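Local coordinates for protein post-proline cleaving enzyme (Rickettsia typhi, PDB 4HVT) that probably cleaves peptides on the carboxyl side of proline, as a serine peptidase of the prolyl oligopeptidase family, at residues H315-K318 and A319-V323; E483-G486 and G487-V490. All blocks are in the same frame, centred on the assembly; numbering follows the deposited sequence.

Interaction 1. Residues H315-K318 and A319-V323; sequences HNIK and AGSLV
The hydroxyl of Ser-321 turns back on the main chain of Lys-318: OG lies 2.6 Å from Lys-318 O and donates to it. Ser-321 N also donates to Lys-318 O, at 3.1 Å, closing a type II beta turn. Hydroxyl and amide both lie slightly off the carbonyl plane, the hydroxyl at a C=O...OG angle of 133°. The first torsion of Ser-321 explains the reach, since chi1 of -58° keeps OG beside its own backbone N, next to the amide that serves the same acceptor. Gly-320 takes a positive phi of 91°, as the third position of a type II turn commonly does. Ile-317 CG2, the branch anti to that residue's backbone N, reaches Ser-321 CB at 3.7 Å and, more loosely, Val-323 CG1 at 4.2 Å. Ile-342 of strand 341-344, the neighbour of 322-326, also packs on Ile-317, and the Ala-319 amide, inside the turn, donates to Asp-309 OD1. The small hairpin 310-312/315-317 interrupts the chain between strands 301-305 and 322-326, neighbours in a propeller sheet, and the turn returns the chain to that sheet. With two donors from one residue gripping Lys-318 O, the buried Ser-321 hydroxyl has its proton engaged, and that bond probably holds its rotation.

Interaction 2. Residues E483-G486 and G487-V490; sequences EAYG and GFQV
Tyr-485 lies against a type I' beta turn, Gly-487 to Val-490, in the loop that follows strand 480-483 of the alpha/beta-hydrolase fold. From CB, the side chain runs toward the turn with CG anti to the backbone N (chi1 -176°), which carries one ring edge alongside the main chain just ahead. Tyr-485 CD2 passes 3.7 Å from Gly-487 N. The next atom, Tyr-485 CE2, meets Gly-487 O at 3.5 Å near the ring plane, and this carbonyl also accepts the turn's closing bond from Val-490 N at 3.0 Å. The Val-490 side chain crosses that of Tyr-485 at about a right angle and brings its CG2 branch to 3.7 Å from Tyr-485 CE2. At the tip, Tyr-485 OH comes within 3.6 Å of Phe-488 CD2, an oblique approach to that ring. Phe-488 and Gln-489 hold positive phi values of 63° and 60°, as the turn type requires, and Glu-610 OE2 accepts Phe-488 N. Tyr-485 also touches Asn-567, next to Ser-566, the likely nucleophile, placing the loop beside the probable active site. One water lies at the edge of the tyrosine ring, in its plane, and bridges the main chain: it accepts from Gly-486 N at 2.9 Å and donates to Val-490 O at 2.9 Å.

Overall arrangement
Interaction 1 comes first along the chain and belongs to the N-terminal beta-propeller domain. Interaction 2 follows in the peptidase domain, in the loop between strand 480-483 and helix 498-505. Their centres are 23 Å apart and their nearest atoms about 6 Å, without touching. They share no sheet: interaction 1 ends on a strand of a four-stranded antiparallel propeller sheet, whereas interaction 2 follows a strand of the eight-stranded mixed sheet. Interaction 1 lies farther out, 26 Å from the chain centre against 11 Å for interaction 2. The 483-490 loop nevertheless reaches the propeller: Phe-488 meets the Phe-266 ring, and Gln-489 OE1 accepts a weak hydrogen bond from Arg-307. It therefore lies at the domain interface.

Interaction 1. Residues H315-K318 and A319-V323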
loop_
_atom_site.group_PDB
_atom_site.type_symbol
_atom_site.label_atom_id
_atom_site.label_comp_id
_atom_site.label_asym_id
_atom_site.label_seq_id
_atom_site.Cartn_x
_atom_site.Cartn_y
_atom_site.Cartn_z
ATOM N N HIS A 315 4.559 -2.138 34.852
ATOM C CA HIS A 315 5.081 -2.883 33.702
ATOM C C HIS A 315 5.785 -1.973 32.705
ATOM O O HIS A 315 5.407 -0.823 32.553
ATOM C CB HIS A 315 3.913 -3.596 33.023
ATOM C CG HIS A 315 3.116 -4.449 33.961
ATOM N ND1 HIS A 315 2.023 -3.967 34.655
ATOM C CD2 HIS A 315 3.284 -5.730 34.366
ATOM C CE1 HIS A 315 1.543 -4.918 35.438
ATOM N NE2 HIS A 315 2.286 -6.001 35.277
ATOM N N ASN A 316 6.838 -2.467 32.064
ATOM C CA ASN A 316 7.349 -1.805 30.863
ATOM C C ASN A 316 6.822 -2.686 29.727
ATOM O O ASN A 316 7.264 -3.838 29.541
ATOM C CB ASN A 316 8.896 -1.693 30.885
ATOM C CG ASN A 316 9.463 -0.856 29.718
ATOM O OD1 ASN A 316 8.893 0.158 29.301
ATOM N ND2 ASN A 316 10.600 -1.285 29.199
ATOM N N ILE A 317 5.815 -2.193 29.034
ATOM C CA ILE A 317 5.219 -2.935 27.918
ATOM C C ILE A 317 6.030 -2.638 26.663
ATOM O O ILE A 317 6.080 -1.514 26.224
ATOM C CB ILE A 317 3.742 -2.580 27.684
ATOM C CG1 ILE A 317 2.995 -2.603 29.024
ATOM C CG2 ILE A 317 3.137 -3.567 26.640
ATOM C CD1 ILE A 317 1.563 -2.141 28.981
ATOM N N LYS A 318 6.691 -3.652 26.120
ATOM C CA LYS A 318 7.664 -3.397 25.066
ATOM C C LYS A 318 7.074 -2.950 23.706
ATOM O O LYS A 318 5.969 -3.362 23.304
ATOM C CB LYS A 318 8.563 -4.627 24.881
ATOM C CG LYS A 318 9.349 -5.021 26.131
ATOM C CD LYS A 318 10.472 -4.065 26.505
ATOM C CE LYS A 318 11.728 -4.302 25.661
ATOM N NZ LYS A 318 12.721 -3.181 25.756
ATOM N N ALA A 319 7.793 -2.066 23.040
ATOM C CA ALA A 319 7.524 -1.653 21.661
ATOM C C ALA A 319 7.198 -2.861 20.800
ATOM O O ALA A 319 7.908 -3.897 20.902
ATOM C CB ALA A 319 8.743 -0.910 21.107
ATOM N N GLY A 320 6.139 -2.767 19.996
ATOM C CA GLY A 320 5.679 -3.882 19.149
ATOM C C GLY A 320 4.644 -4.812 19.761
ATOM O O GLY A 320 4.130 -5.697 19.085
ATOM N N SER A 321 4.306 -4.592 21.028
ATOM C CA SER A 321 3.251 -5.311 21.709
ATOM C C SER A 321 1.867 -4.863 21.283
ATOM O O SER A 321 1.665 -3.741 20.808
ATOM C CB SER A 321 3.354 -5.134 23.249
ATOM O OG SER A 321 4.632 -5.572 23.749
ATOM N N LEU A 322 0.923 -5.778 21.452
ATOM C CA LEU A 322 -0.484 -5.481 21.248
ATOM C C LEU A 322 -1.182 -5.534 22.594
ATOM O O LEU A 322 -1.086 -6.515 23.307
ATOM C CB LEU A 322 -1.130 -6.480 20.298
ATOM C CG LEU A 322 -2.534 -6.028 19.797
ATOM C CD1 LEU A 322 -2.421 -4.990 18.675
ATOM C CD2 LEU A 322 -3.334 -7.239 19.302
ATOM N N VAL A 323 -1.913 -4.475 22.927
ATOM C CA VAL A 323 -2.733 -4.488 24.128
ATOM C C VAL A 323 -4.234 -4.350 23.775
ATOM O O VAL A 323 -4.586 -3.964 22.631
ATOM C CB VAL A 323 -2.366 -3.302 25.063
ATOM C CG1 VAL A 323 -0.878 -3.303 25.451
ATOM C CG2 VAL A 323 -2.739 -1.971 24.396
#

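Interaction 2. Residues E483-G486 and G487-V490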
loop_
_atom_site.group_PDB
_atom_site.type_symbol
_atom_site.label_atom_id
_atom_site.label_comp_id
_atom_site.label_asym_id
_atom_site.label_seq_id
_atom_site.Cartn_x
_atom_site.Cartn_y
_atom_site.Cartn_z
ATOM N N GLU A 483 14.569 -6.710 -5.451
ATOM C CA GLU A 483 13.645 -5.647 -5.013
ATOM C C GLU A 483 13.721 -5.457 -3.507
ATOM O O GLU A 483 14.062 -6.394 -2.754
ATOM C CB GLU A 483 12.230 -6.045 -5.418
ATOM C CG GLU A 483 12.073 -6.199 -6.930
ATOM C CD GLU A 483 10.616 -6.324 -7.356
ATOM O OE1 GLU A 483 9.803 -5.446 -7.001
ATOM O OE2 GLU A 483 10.296 -7.291 -8.054
ATOM N N ALA A 484 13.436 -4.211 -3.064
ATOM C CA ALA A 484 13.265 -3.900 -1.674
ATOM C C ALA A 484 12.541 -2.571 -1.605
ATOM O O ALA A 484 12.297 -1.949 -2.627
ATOM C CB ALA A 484 14.571 -3.824 -0.908
ATOM N N TYR A 485 12.126 -2.219 -0.409
ATOM C CA TYR A 485 11.369 -0.999 -0.127
ATOM C C TYR A 485 12.154 -0.274 0.966
ATOM O O TYR A 485 12.831 0.728 0.681
ATOM C CB TYR A 485 9.918 -1.281 0.296
ATOM C CG TYR A 485 9.078 -0.001 0.490
ATOM C CD1 TYR A 485 8.686 0.786 -0.604
ATOM C CD2 TYR A 485 8.720 0.398 1.748
ATOM C CE1 TYR A 485 7.932 1.937 -0.450
ATOM C CE2 TYR A 485 7.947 1.530 1.930
ATOM C CZ TYR A 485 7.543 2.277 0.831
ATOM O OH TYR A 485 6.789 3.406 1.145
ATOM N N GLY A 486 12.082 -0.754 2.221
ATOM C CA GLY A 486 12.921 -0.211 3.286
ATOM C C GLY A 486 12.562 1.169 3.822
ATOM O O GLY A 486 13.380 2.109 3.868
ATOM N N GLY A 487 11.332 1.307 4.267
ATOM C CA GLY A 487 10.879 2.564 4.875
ATOM C C GLY A 487 9.563 2.375 5.590
ATOM O O GLY A 487 8.844 1.429 5.336
ATOM N N PHE A 488 9.258 3.329 6.469
ATOM C CA PHE A 488 7.908 3.524 7.001
ATOM C C PHE A 488 7.419 2.341 7.812
ATOM O O PHE A 488 6.209 2.223 8.031
ATOM C CB PHE A 488 6.916 3.966 5.909
ATOM C CG PHE A 488 7.301 5.282 5.241
ATOM C CD1 PHE A 488 7.103 6.477 5.871
ATOM C CD2 PHE A 488 7.939 5.308 4.009
ATOM C CE1 PHE A 488 7.427 7.658 5.283
ATOM C CE2 PHE A 488 8.300 6.485 3.437
ATOM C CZ PHE A 488 8.025 7.679 4.073
ATOM N N GLN A 489 8.337 1.506 8.295
ATOM C CA GLN A 489 7.955 0.306 9.076
ATOM C C GLN A 489 7.088 -0.620 8.246
ATOM O O GLN A 489 6.337 -1.491 8.768
ATOM C CB GLN A 489 7.288 0.688 10.425
ATOM C CG GLN A 489 7.498 -0.369 11.488
ATOM C CD GLN A 489 6.885 -0.073 12.839
ATOM O OE1 GLN A 489 6.838 1.081 13.234
ATOM N NE2 GLN A 489 6.415 -1.127 13.564
ATOM N N VAL A 490 7.207 -0.535 6.929
ATOM C CA VAL A 490 6.464 -1.433 6.045
ATOM C C VAL A 490 7.069 -2.848 6.044
ATOM O O VAL A 490 8.267 -3.032 5.821
ATOM C CB VAL A 490 6.410 -0.919 4.622
ATOM C CG1 VAL A 490 5.974 -2.040 3.665
ATOM C CG2 VAL A 490 5.586 0.365 4.565
HETATM O O HOH W 1 10.083 -2.187 3.769
#